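Local coordinates for glucan-binding protein C, GbpC (Streptococcus mutans UA159, PDB 5UQZ) that probably binds glucan and mediates both sucrose-independent and sucrose-dependent adherence of the bacterium, this piece being the part of the wall-anchored protein that holds its calcium-binding beta-supersandwich, at residues Ser55-Lys60 and Ala304-Gly309; Glu43-Glu48 and Lys248-Ser253; Glu36-Ala41 and Ala274-Asp279. All blocks are in the same frame, centred on the assembly; numbering follows the deposited sequence. Where two conformers were deposited one is given.

Contact 1 (Ser55-Lys60 and Ala304-Gly309); sequences SGRVEK and AMTYKG
R57 brings one edge of its guanidinium group against T306, and a single near-linear hydrogen bond carries most of the meeting. NH2 donates to OG1 across 2.9 Å with an N-H...O angle of 175°. The hydroxyl oxygen lies only 4° out of the guanidinium plane, and with the near-straight angle this puts it squarely on the N-H. The approach depends on a bend in the arginine: after an extended stretch, chi3 of 46° folds the chain and turns the NE-NH2 edge to the strand. The threonine answers with OG1 anti to its own carbonyl carbon, and its methyl CG2 comes within 3.4 Å of the same NH2. The two side chains cross at about a right angle.

A water closes a small ring between them. It accepts from R57 NE at 3.0 Å and lies 2.6 Å from T306 OG1, so the hydroxyl has two polar partners and both nitrogens of that edge are engaged. The strongest polar partner of this guanidinium is the backbone oxygen of N216, which also bonds NH2 and should limit its rotation. This pairing shows how one planar cation can tie a short helix to a strand with little buried surface.

T306 belongs to strand 303-306, the middle member of a three-stranded antiparallel sheet between strands 219-222 and 245-247. Its side chain packs on I219 and V247, while R57 also lies on I219. Helix 57-60 thereby rides beside this sheet, with V58 packing on V247 and on the loop residues V335 and V337.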
ATOM      1  N   SER A  55      17.352   8.923   7.787  1.00 14.80           N
ATOM      2  CA  SER A  55      16.084   9.035   7.045  0.81 17.35           C
ATOM      3  C   SER A  55      16.079  10.193   6.032  1.00 13.95           C
ATOM      4  O   SER A  55      15.251  10.224   5.098  1.00 14.60           O
ATOM      5  CB  SER A  55      14.913   9.083   8.016  0.81 22.52           C
ATOM      6  OG  SER A  55      14.853   7.865   8.765  0.81 22.59           O
ATOM      7  N   GLY A  56      16.988  11.152   6.166  1.00 11.27           N
ATOM      8  CA  GLY A  56      17.147  12.162   5.144  1.00 10.85           C
ATOM      9  C   GLY A  56      17.571  11.600   3.800  1.00 10.79           C
ATOM     10  O   GLY A  56      17.437  12.297   2.788  1.00 11.28           O
ATOM     11  N   ARG A  57      18.040  10.346   3.769  1.00 10.02           N
ATOM     12  CA  ARG A  57      18.416   9.760   2.495  1.00 10.83           C
ATOM     13  C   ARG A  57      17.254   9.656   1.525  1.00 10.00           C
ATOM     14  O   ARG A  57      17.494   9.602   0.322  1.00 11.01           O
ATOM     15  CB  ARG A  57      19.006   8.364   2.742  1.00 12.56           C
ATOM     16  CG  ARG A  57      20.417   8.415   3.269  1.00 11.77           C
ATOM     17  CD  ARG A  57      20.981   7.039   3.664  1.00 11.89           C
ATOM     18  NE  ARG A  57      20.722   6.003   2.639  1.00 11.11           N
ATOM     19  CZ  ARG A  57      21.297   5.894   1.440  1.00  9.64           C
ATOM     20  NH1 ARG A  57      22.303   6.718   1.125  1.00 12.06           N
ATOM     21  NH2 ARG A  57      20.912   4.969   0.585  1.00  9.70           N
ATOM     22  N   VAL A  58      16.006   9.658   1.997  1.00 10.70           N
ATOM     23  CA  VAL A  58      14.884   9.627   1.043  1.00 11.25           C
ATOM     24  C   VAL A  58      14.988  10.776   0.049  1.00 12.91           C
ATOM     25  O   VAL A  58      14.735  10.610  -1.153  1.00 13.81           O
ATOM     26  CB  VAL A  58      13.531   9.675   1.773  1.00 12.17           C
ATOM     27  CG1 VAL A  58      12.381   9.799   0.776  1.00 11.96           C
ATOM     28  CG2 VAL A  58      13.370   8.452   2.652  1.00 12.07           C
ATOM     29  N   GLU A  59      15.329  11.966   0.544  1.00 12.40           N
ATOM     30  CA  GLU A  59      15.531  13.122  -0.310  0.55 15.27           C
ATOM     31  C   GLU A  59      16.968  13.200  -0.837  1.00 17.63           C
ATOM     32  O   GLU A  59      17.199  13.445  -2.025  1.00 22.32           O
ATOM     33  CB  GLU A  59      15.173  14.384   0.490  0.55 19.01           C
ATOM     34  CG  GLU A  59      15.152  15.643  -0.325  0.55 24.77           C
ATOM     35  CD  GLU A  59      14.379  16.757   0.348  0.55 26.85           C
ATOM     36  OE1 GLU A  59      13.351  16.473   1.006  0.55 29.68           O
ATOM     37  OE2 GLU A  59      14.804  17.917   0.200  0.55 33.31           O
ATOM     38  N   LYS A  60      17.946  12.976   0.029  1.00 13.97           N
ATOM     39  CA  LYS A  60      19.319  13.299  -0.337  1.00 15.14           C
ATOM     40  C   LYS A  60      19.960  12.253  -1.235  1.00 13.04           C
ATOM     41  O   LYS A  60      20.897  12.602  -1.971  1.00 17.89           O
ATOM     42  CB  LYS A  60      20.146  13.540   0.935  1.00 16.04           C
ATOM     43  CG  LYS A  60      19.715  14.796   1.708  1.00 23.06           C
ATOM     44  CD  LYS A  60      20.525  15.008   3.039  1.00 28.52           C
ATOM     45  CE  LYS A  60      21.999  15.326   2.790  1.00 36.28           C
ATOM     46  NZ  LYS A  60      22.136  16.675   2.166  1.00 38.03           N
ATOM     47  N   ALA A 304      10.463   2.223   3.979  1.00  9.54           N
ATOM     48  CA  ALA A 304      11.192   2.369   2.737  1.00  9.66           C
ATOM     49  C   ALA A 304      12.463   1.557   2.840  1.00  8.12           C
ATOM     50  O   ALA A 304      12.802   1.061   3.916  1.00  8.32           O
ATOM     51  CB  ALA A 304      11.547   3.827   2.479  1.00 10.55           C
ATOM     52  N   MET A 305      13.164   1.428   1.712  1.00  8.12           N
ATOM     53  CA  MET A 305      14.415   0.695   1.693  1.00  8.56           C
ATOM     54  C   MET A 305      15.396   1.376   0.763  1.00  7.94           C
ATOM     55  O   MET A 305      15.017   1.991  -0.232  1.00  8.84           O
ATOM     56  CB  MET A 305      14.266  -0.765   1.291  1.00 10.61           C
ATOM     57  CG  MET A 305      13.674  -0.976  -0.071  1.00  9.51           C
ATOM     58  SD  MET A 305      13.662  -2.771  -0.452  1.00 11.18           S
ATOM     59  CE  MET A 305      12.640  -2.775  -1.931  1.00 10.94           C
ATOM     60  N   THR A 306      16.686   1.214   1.057  1.00  7.67           N
ATOM     61  CA  THR A 306      17.725   1.328   0.031  1.00  7.84           C
ATOM     62  C   THR A 306      17.805  -0.030  -0.636  1.00  6.70           C
ATOM     63  O   THR A 306      18.192  -1.029   0.013  1.00  7.85           O
ATOM     64  CB  THR A 306      19.056   1.730   0.653  1.00  8.87           C
ATOM     65  OG1 THR A 306      18.912   3.010   1.285  1.00  9.62           O
ATOM     66  CG2 THR A 306      20.123   1.810  -0.422  1.00 10.11           C
ATOM     67  N   TYR A 307      17.303  -0.095  -1.852  1.00  7.25           N
ATOM     68  CA  TYR A 307      17.232  -1.338  -2.594  1.00  7.11           C
ATOM     69  C   TYR A 307      18.557  -1.564  -3.300  1.00  7.10           C
ATOM     70  O   TYR A 307      18.997  -0.752  -4.133  1.00  8.35           O
ATOM     71  CB  TYR A 307      16.073  -1.266  -3.600  1.00  7.67           C
ATOM     72  CG  TYR A 307      15.975  -2.541  -4.423  1.00  6.82           C
ATOM     73  CD1 TYR A 307      15.727  -3.760  -3.806  1.00  6.86           C
ATOM     74  CD2 TYR A 307      16.193  -2.541  -5.811  1.00  7.04           C
ATOM     75  CE1 TYR A 307      15.713  -4.947  -4.538  1.00  7.26           C
ATOM     76  CE2 TYR A 307      16.154  -3.690  -6.538  1.00  7.44           C
ATOM     77  CZ  TYR A 307      15.912  -4.882  -5.923  1.00  6.90           C
ATOM     78  OH  TYR A 307      15.897  -6.068  -6.617  1.00  7.56           O
ATOM     79  N   LYS A 308      19.199  -2.684  -2.956  1.00  7.34           N
ATOM     80  CA  LYS A 308      20.555  -2.975  -3.434  1.00  8.17           C
ATOM     81  C   LYS A 308      20.546  -4.046  -4.524  1.00  8.74           C
ATOM     82  O   LYS A 308      21.604  -4.541  -4.913  1.00 13.68           O
ATOM     83  CB  LYS A 308      21.423  -3.420  -2.263  1.00 10.74           C
ATOM     84  CG  LYS A 308      21.614  -2.245  -1.280  1.00 13.17           C
ATOM     85  CD  LYS A 308      22.463  -2.701  -0.066  1.00 17.13           C
ATOM     86  CE  LYS A 308      22.600  -1.566   0.932  1.00 21.61           C
ATOM     87  NZ  LYS A 308      23.441  -1.867   2.129  1.00 26.93           N
ATOM     88  N   GLY A 309      19.379  -4.417  -5.020  1.00  8.05           N
ATOM     89  CA  GLY A 309      19.322  -5.398  -6.088  1.00  9.38           C
ATOM     90  C   GLY A 309      19.160  -6.824  -5.638  1.00 10.75           C
ATOM     91  O   GLY A 309      19.135  -7.702  -6.490  1.00 17.10           O
TER
HETATM   92  O   HOH W   1      19.778   3.350   3.749  1.00 19.65           O

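Contact 2 (Glu43-Glu48 and Lys248-Ser253); sequences EQYKKE and KIPGSS
Q44 is the first residue of helix segment 43-48 to meet P250, laying its methylene CG 3.9 Å from the proline CB. Its chain leaves the helix with CG anti to the backbone N and then bends at chi2 (63°). In one of the two conformers of Q44 the bend swings the amide along the helix surface to E48. There NE2 can donate to OE2 over 3.2 Å, nearly in its own amide plane but from above the carboxylate plane, 41° out of it.

Y45 comes next and adds a further carbon surface. Its CB is 3.8 Å from P250 CG, and ring atom CD1 lies 4.0 Å from that same carbon, the aromatic ring meeting the pyrrolidine obliquely.

One turn after Q44, E48 and the proline slide past each other, their side chains pointing in opposite directions. E48 OE1 comes within 3.0 Å of P250 CG, a tight approach of oxygen to a CH2 group. OE2 accepts from a water at 2.8 Å, and from Q44 when that conformer is occupied; both would help to fix the carboxylate. The water's further link to K248 O is weak.

P250 is therefore the centre of this small interface, touched by three side chains of one helical face. It is the second residue of a type II turn from I249 to S252, closed by S252 N and I249 O, with G251 following it at positive phi.

That turn lies between strands 245-247 and 254-257, so the contact presses a loop of the beta domain against the long helix 3-51. Y45 also packs on V337, and E48 on S55 just ahead of helix 57-60.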
ATOM      1  N   GLU A  43       8.198  17.932  11.107  1.00 11.77           N
ATOM      2  CA  GLU A  43       9.351  18.672  11.590  1.00 12.77           C
ATOM      3  C   GLU A  43      10.544  17.740  11.752  1.00 11.71           C
ATOM      4  O   GLU A  43      11.690  18.144  11.508  1.00 12.76           O
ATOM      5  CB  GLU A  43       9.003  19.385  12.901  1.00 16.43           C
ATOM      6  CG  GLU A  43       7.988  20.494  12.764  1.00 18.66           C
ATOM      7  CD  GLU A  43       8.406  21.612  11.796  1.00 26.23           C
ATOM      8  OE1 GLU A  43       9.609  21.938  11.702  1.00 31.82           O
ATOM      9  OE2 GLU A  43       7.495  22.152  11.121  1.00 31.21           O
ATOM     10  N   GLN A  44      10.308  16.516  12.227  1.00 11.73           N
ATOM     11  CA  GLN A  44      11.408  15.565  12.331  0.58 12.08           C
ATOM     12  C   GLN A  44      12.006  15.246  10.966  1.00 10.98           C
ATOM     13  O   GLN A  44      13.236  15.187  10.814  1.00 11.66           O
ATOM     14  CB  GLN A  44      10.943  14.288  13.042  0.58 13.67           C
ATOM     15  CG  GLN A  44      12.050  13.253  13.222  0.58 15.38           C
ATOM     16  CD  GLN A  44      13.202  13.740  14.108  0.58 19.92           C
ATOM     17  OE1 GLN A  44      13.062  14.718  14.838  0.58 24.86           O
ATOM     18  NE2 GLN A  44      14.337  13.042  14.050  0.58 23.93           N
ATOM     19  N   TYR A  45      11.150  15.011   9.969  1.00 10.70           N
ATOM     20  CA  TYR A  45      11.654  14.725   8.640  1.00 10.13           C
ATOM     21  C   TYR A  45      12.480  15.893   8.090  1.00 10.45           C
ATOM     22  O   TYR A  45      13.571  15.682   7.530  1.00 10.61           O
ATOM     23  CB  TYR A  45      10.470  14.412   7.720  1.00 10.83           C
ATOM     24  CG  TYR A  45      10.916  14.015   6.325  1.00 10.13           C
ATOM     25  CD1 TYR A  45      11.817  12.947   6.111  1.00 12.81           C
ATOM     26  CD2 TYR A  45      10.479  14.735   5.211  1.00 12.15           C
ATOM     27  CE1 TYR A  45      12.247  12.584   4.841  1.00 13.50           C
ATOM     28  CE2 TYR A  45      10.900  14.373   3.908  1.00 13.04           C
ATOM     29  CZ  TYR A  45      11.771  13.305   3.732  1.00 11.80           C
ATOM     30  OH  TYR A  45      12.175  12.953   2.477  1.00 14.17           O
ATOM     31  N   LYS A  46      12.002  17.127   8.272  1.00 10.78           N
ATOM     32  CA  LYS A  46      12.775  18.272   7.801  1.00 11.64           C
ATOM     33  C   LYS A  46      14.135  18.320   8.469  1.00 11.44           C
ATOM     34  O   LYS A  46      15.137  18.650   7.813  1.00 12.82           O
ATOM     35  CB  LYS A  46      12.016  19.578   8.062  1.00 14.63           C
ATOM     36  CG  LYS A  46      10.900  19.805   7.028  1.00 16.44           C
ATOM     37  CD  LYS A  46      10.405  21.242   7.046  1.00 24.28           C
ATOM     38  CE  LYS A  46       9.766  21.595   8.355  1.00 28.53           C
ATOM     39  NZ  LYS A  46       9.246  23.017   8.372  1.00 30.62           N
ATOM     40  N   LYS A  47      14.198  18.028   9.779  1.00 12.40           N
ATOM     41  CA  LYS A  47      15.471  18.025  10.487  1.00 13.28           C
ATOM     42  C   LYS A  47      16.383  16.925   9.948  1.00 12.36           C
ATOM     43  O   LYS A  47      17.596  17.133   9.798  1.00 13.21           O
ATOM     44  CB  LYS A  47      15.184  17.822  11.974  1.00 16.40           C
ATOM     45  CG  LYS A  47      16.407  17.664  12.841  1.00 21.05           C
ATOM     46  CD  LYS A  47      16.018  17.477  14.309  1.00 30.08           C
ATOM     47  CE  LYS A  47      17.224  17.162  15.185  1.00 35.56           C
ATOM     48  NZ  LYS A  47      17.667  15.757  15.125  1.00 38.00           N
ATOM     49  N   GLU A  48      15.840  15.726   9.692  1.00 11.61           N
ATOM     50  CA  GLU A  48      16.655  14.617   9.176  1.00 11.24           C
ATOM     51  C   GLU A  48      17.247  14.965   7.822  1.00 10.77           C
ATOM     52  O   GLU A  48      18.406  14.619   7.537  1.00 12.04           O
ATOM     53  CB  GLU A  48      15.805  13.354   9.076  1.00 12.48           C
ATOM     54  CG  GLU A  48      15.496  12.831  10.459  1.00 16.61           C
ATOM     55  CD  GLU A  48      14.470  11.735  10.488  1.00 29.01           C
ATOM     56  OE1 GLU A  48      13.796  11.552   9.452  1.00 35.09           O
ATOM     57  OE2 GLU A  48      14.312  11.075  11.537  1.00 27.71           O
ATOM     58  N   LYS A 248      13.851   4.113   7.929  1.00 10.16           N
ATOM     59  CA  LYS A 248      12.725   4.406   8.799  1.00 10.55           C
ATOM     60  C   LYS A 248      12.083   5.727   8.383  1.00 11.07           C
ATOM     61  O   LYS A 248      12.765   6.741   8.170  1.00 13.83           O
ATOM     62  CB  LYS A 248      13.269   4.479  10.234  1.00 12.34           C
ATOM     63  CG  LYS A 248      12.260   5.003  11.279  1.00 12.40           C
ATOM     64  CD  LYS A 248      11.107   4.045  11.497  1.00 12.37           C
ATOM     65  CE  LYS A 248       9.949   4.640  12.323  1.00 18.11           C
ATOM     66  NZ  LYS A 248      10.345   5.262  13.524  1.00 27.52           N
ATOM     67  N   ILE A 249      10.755   5.765   8.354  1.00  9.60           N
ATOM     68  CA  ILE A 249      10.012   6.983   8.013  1.00 10.47           C
ATOM     69  C   ILE A 249       9.592   7.666   9.313  1.00 10.16           C
ATOM     70  O   ILE A 249       8.954   7.023  10.152  1.00 10.30           O
ATOM     71  CB  ILE A 249       8.785   6.666   7.155  1.00 10.55           C
ATOM     72  CG1 ILE A 249       9.180   5.944   5.832  1.00 12.67           C
ATOM     73  CG2 ILE A 249       7.975   7.949   6.901  1.00 12.65           C
ATOM     74  CD1 ILE A 249       9.964   6.756   4.925  1.00 15.15           C
ATOM     75  N   PRO A 250       9.993   8.913   9.560  1.00 10.60           N
ATOM     76  CA  PRO A 250       9.643   9.559  10.848  1.00 10.94           C
ATOM     77  C   PRO A 250       8.143   9.593  11.070  1.00 10.59           C
ATOM     78  O   PRO A 250       7.370   9.888  10.160  1.00 11.21           O
ATOM     79  CB  PRO A 250      10.192  10.986  10.708  1.00 13.30           C
ATOM     80  CG  PRO A 250      10.889  11.018   9.468  1.00 21.89           C
ATOM     81  CD  PRO A 250      10.736   9.792   8.642  1.00 12.99           C
ATOM     82  N   GLY A 251       7.734   9.257  12.291  1.00 11.23           N
ATOM     83  CA  GLY A 251       6.326   9.243  12.660  1.00 11.11           C
ATOM     84  C   GLY A 251       5.568   8.032  12.190  1.00  9.77           C
ATOM     85  O   GLY A 251       4.366   7.940  12.487  1.00 10.97           O
ATOM     86  N   SER A 252       6.185   7.137  11.442  1.00  9.63           N
ATOM     87  CA  SER A 252       5.457   5.974  10.955  1.00  8.64           C
ATOM     88  C   SER A 252       5.239   4.945  12.056  1.00  9.40           C
ATOM     89  O   SER A 252       6.051   4.811  12.993  1.00 10.70           O
ATOM     90  CB  SER A 252       6.255   5.334   9.829  1.00  8.73           C
ATOM     91  OG  SER A 252       5.591   4.162   9.411  1.00  9.08           O
ATOM     92  N   SER A 253       4.138   4.186  11.926  1.00  9.41           N
ATOM     93  CA  SER A 253       3.880   3.003  12.746  1.00  9.63           C
ATOM     94  C   SER A 253       4.802   1.840  12.408  1.00  9.74           C
ATOM     95  O   SER A 253       4.836   0.874  13.183  1.00 10.53           O
ATOM     96  CB  SER A 253       2.423   2.590  12.535  1.00 10.41           C
ATOM     97  OG  SER A 253       2.207   2.134  11.198  1.00 10.07           O
TER
HETATM   98  O   HOH W   2      13.183   8.505  11.091  1.00 29.26           O

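Contact 3 (Glu36-Ala41 and Ala274-Asp279); sequences EAQKAA and ATFNGD
Q38 passes obliquely by the ring of F276, meeting it with CG first and its amide oxygen last. From CB the chain turns with CG anti to the carbonyl carbon (chi1 -71°). This brings CG to 3.6 Å from F276 CZ and 3.8 Å from F276 CE1. The chain then stays extended: CD lies 4.2 Å from F276 CE1, and OE1 ends 3.9 Å from F276 CE1. The amide plane stands at 81° to the ring, so the two flat groups are crossed and not stacked.

A37, one residue earlier, fills the other part of the interface. Its methyl CB touches T275 CG2 at 3.6 Å and F276 CZ at 4.0 Å. The threonine methyl, anti to its backbone N, also lies over one face of the neighbouring F276 ring, offset toward the rim. On the loop side, Y300 packs edge-to-face with F276 and its hydroxyl bonds to T275 N, which helps to set both residues.

Carbon makes nearly every touch here, methyl and methylene against methyl and ring, so shape and dispersion hold the helix, predicted to be coiled coil here, to this loop rather than any directional bond.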
ATOM      1  N   GLU A  36      -1.180  17.528  15.450  1.00 15.98           N
ATOM      2  CA  GLU A  36       0.038  17.508  16.240  1.00 17.13           C
ATOM      3  C   GLU A  36       0.925  16.338  15.840  1.00 14.80           C
ATOM      4  O   GLU A  36       2.162  16.467  15.804  1.00 14.43           O
ATOM      5  CB  GLU A  36      -0.292  17.484  17.725  1.00 19.81           C
ATOM      6  CG  GLU A  36      -0.979  18.763  18.235  1.00 24.08           C
ATOM      7  CD  GLU A  36      -0.136  20.023  18.078  1.00 32.90           C
ATOM      8  OE1 GLU A  36       1.109  19.944  18.043  1.00 36.69           O
ATOM      9  OE2 GLU A  36      -0.737  21.125  18.038  1.00 38.36           O
ATOM     10  N   ALA A  37       0.321  15.171  15.543  1.00 13.39           N
ATOM     11  CA  ALA A  37       1.146  14.048  15.100  1.00 12.49           C
ATOM     12  C   ALA A  37       1.783  14.317  13.740  1.00 11.28           C
ATOM     13  O   ALA A  37       2.991  14.067  13.542  1.00 11.51           O
ATOM     14  CB  ALA A  37       0.265  12.817  15.027  1.00 14.17           C
ATOM     15  N   GLN A  38       1.013  14.866  12.802  1.00 11.60           N
ATOM     16  CA  GLN A  38       1.571  15.147  11.481  1.00 12.22           C
ATOM     17  C   GLN A  38       2.647  16.209  11.560  1.00 11.63           C
ATOM     18  O   GLN A  38       3.686  16.105  10.888  1.00 11.36           O
ATOM     19  CB  GLN A  38       0.482  15.658  10.554  1.00 13.56           C
ATOM     20  CG  GLN A  38      -0.502  14.622  10.150  1.00 17.25           C
ATOM     21  CD  GLN A  38      -1.633  15.193   9.349  1.00 20.92           C
ATOM     22  OE1 GLN A  38      -2.767  15.332   9.839  1.00 26.94           O
ATOM     23  NE2 GLN A  38      -1.341  15.508   8.115  1.00 20.46           N
ATOM     24  N   LYS A  39       2.400  17.242  12.370  1.00 11.69           N
ATOM     25  CA  LYS A  39       3.379  18.313  12.483  1.00 12.71           C
ATOM     26  C   LYS A  39       4.685  17.794  13.078  1.00 12.40           C
ATOM     27  O   LYS A  39       5.767  18.134  12.602  1.00 12.98           O
ATOM     28  CB  LYS A  39       2.793  19.419  13.353  1.00 13.82           C
ATOM     29  CG  LYS A  39       3.716  20.616  13.478  1.00 16.85           C
ATOM     30  CD  LYS A  39       3.816  21.410  12.176  1.00 23.45           C
ATOM     31  CE  LYS A  39       4.437  22.824  12.381  1.00 26.67           C
ATOM     32  NZ  LYS A  39       4.726  23.469  11.080  1.00 31.41           N
ATOM     33  N   ALA A  40       4.611  16.967  14.131  1.00 12.40           N
ATOM     34  CA  ALA A  40       5.823  16.425  14.732  1.00 12.40           C
ATOM     35  C   ALA A  40       6.595  15.586  13.730  1.00 11.52           C
ATOM     36  O   ALA A  40       7.822  15.677  13.665  1.00 12.77           O
ATOM     37  CB  ALA A  40       5.468  15.579  15.945  1.00 14.30           C
ATOM     38  N   ALA A  41       5.900  14.724  12.982  1.00 10.09           N
ATOM     39  CA  ALA A  41       6.586  13.893  12.000  1.00  9.89           C
ATOM     40  C   ALA A  41       7.225  14.745  10.903  1.00  9.81           C
ATOM     41  O   ALA A  41       8.365  14.469  10.486  1.00 10.43           O
ATOM     42  CB  ALA A  41       5.572  12.909  11.407  1.00 10.45           C
ATOM     43  N   ALA A 274      -4.635   3.440  16.969  1.00 13.24           N
ATOM     44  CA  ALA A 274      -3.909   4.058  15.863  1.00 12.83           C
ATOM     45  C   ALA A 274      -4.050   5.576  15.925  1.00 12.59           C
ATOM     46  O   ALA A 274      -5.031   6.132  16.432  1.00 14.43           O
ATOM     47  CB  ALA A 274      -4.502   3.585  14.543  1.00 13.77           C
ATOM     48  N   THR A 275      -3.058   6.263  15.355  1.00 12.18           N
ATOM     49  CA  THR A 275      -3.099   7.730  15.325  1.00 13.52           C
ATOM     50  C   THR A 275      -4.065   8.260  14.283  1.00 11.71           C
ATOM     51  O   THR A 275      -4.671   9.327  14.483  1.00 13.64           O
ATOM     52  CB  THR A 275      -1.694   8.262  15.070  1.00 14.37           C
ATOM     53  OG1 THR A 275      -0.818   7.729  16.070  1.00 15.58           O
ATOM     54  CG2 THR A 275      -1.651   9.801  15.042  1.00 16.15           C
ATOM     55  N   PHE A 276      -4.196   7.550  13.180  1.00 12.11           N
ATOM     56  CA  PHE A 276      -5.065   7.916  12.077  1.00 12.20           C
ATOM     57  C   PHE A 276      -5.882   6.693  11.715  1.00 11.38           C
ATOM     58  O   PHE A 276      -5.377   5.568  11.802  1.00 13.34           O
ATOM     59  CB  PHE A 276      -4.244   8.343  10.843  1.00 13.71           C
ATOM     60  CG  PHE A 276      -3.252   9.425  11.137  1.00 12.14           C
ATOM     61  CD1 PHE A 276      -3.625  10.768  11.202  1.00 13.03           C
ATOM     62  CD2 PHE A 276      -1.924   9.123  11.316  1.00 12.61           C
ATOM     63  CE1 PHE A 276      -2.663  11.767  11.478  1.00 13.61           C
ATOM     64  CE2 PHE A 276      -0.976  10.103  11.598  1.00 13.77           C
ATOM     65  CZ  PHE A 276      -1.330  11.428  11.669  1.00 12.80           C
ATOM     66  N   ASN A 277      -7.114   6.895  11.244  1.00 11.96           N
ATOM     67  CA  ASN A 277      -7.853   5.782  10.650  1.00 12.77           C
ATOM     68  C   ASN A 277      -7.339   5.514   9.246  1.00 11.59           C
ATOM     69  O   ASN A 277      -7.093   6.442   8.471  1.00 12.45           O
ATOM     70  CB  ASN A 277      -9.337   6.118  10.577  1.00 13.71           C
ATOM     71  CG  ASN A 277      -9.992   6.074  11.940  1.00 14.98           C
ATOM     72  OD1 ASN A 277      -9.792   5.121  12.707  1.00 15.49           O
ATOM     73  ND2 ASN A 277     -10.790   7.092  12.253  1.00 16.51           N
ATOM     74  N   GLY A 278      -7.219   4.236   8.904  1.00 11.81           N
ATOM     75  CA  GLY A 278      -6.789   3.838   7.592  1.00 11.74           C
ATOM     76  C   GLY A 278      -7.882   3.786   6.551  1.00 11.78           C
ATOM     77  O   GLY A 278      -7.584   3.951   5.360  1.00 13.81           O
ATOM     78  N   ASP A 279      -9.121   3.498   6.976  1.00 13.63           N
ATOM     79  CA  ASP A 279     -10.223   3.188   6.067  1.00 14.98           C
ATOM     80  C   ASP A 279     -10.830   4.465   5.516  1.00 19.06           C
ATOM     81  O   ASP A 279     -10.707   5.556   6.103  1.00 21.02           O
ATOM     82  CB  ASP A 279     -11.412   2.492   6.750  1.00 16.66           C
ATOM     83  CG  ASP A 279     -11.125   1.085   7.237  1.00 16.86           C
ATOM     84  OD1 ASP A 279     -10.068   0.512   6.935  1.00 17.39           O
ATOM     85  OD2 ASP A 279     -12.045   0.520   7.930  1.00 19.63           O
TER

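Overall arrangement
The three contacts follow the long helix 3-51 and its short successor 57-60 along the beta domain. Contacts 2 and 3 use the same helix, their centres about 12 Å apart, and they join where P250 O lies 3.7 Å from A41 CB. Contact 1 is centred about 13 Å from contact 2; the two meet through V58 CG1 and Y45 OH, 3.6 Å apart. Contacts 1 and 3, about 23 Å apart between centres, do not touch, so contact 2 bridges them. The calcium site of S224, N226 and E237 lies apart: the side chain of F276 in contact 3 is about 11 Å from that of N226.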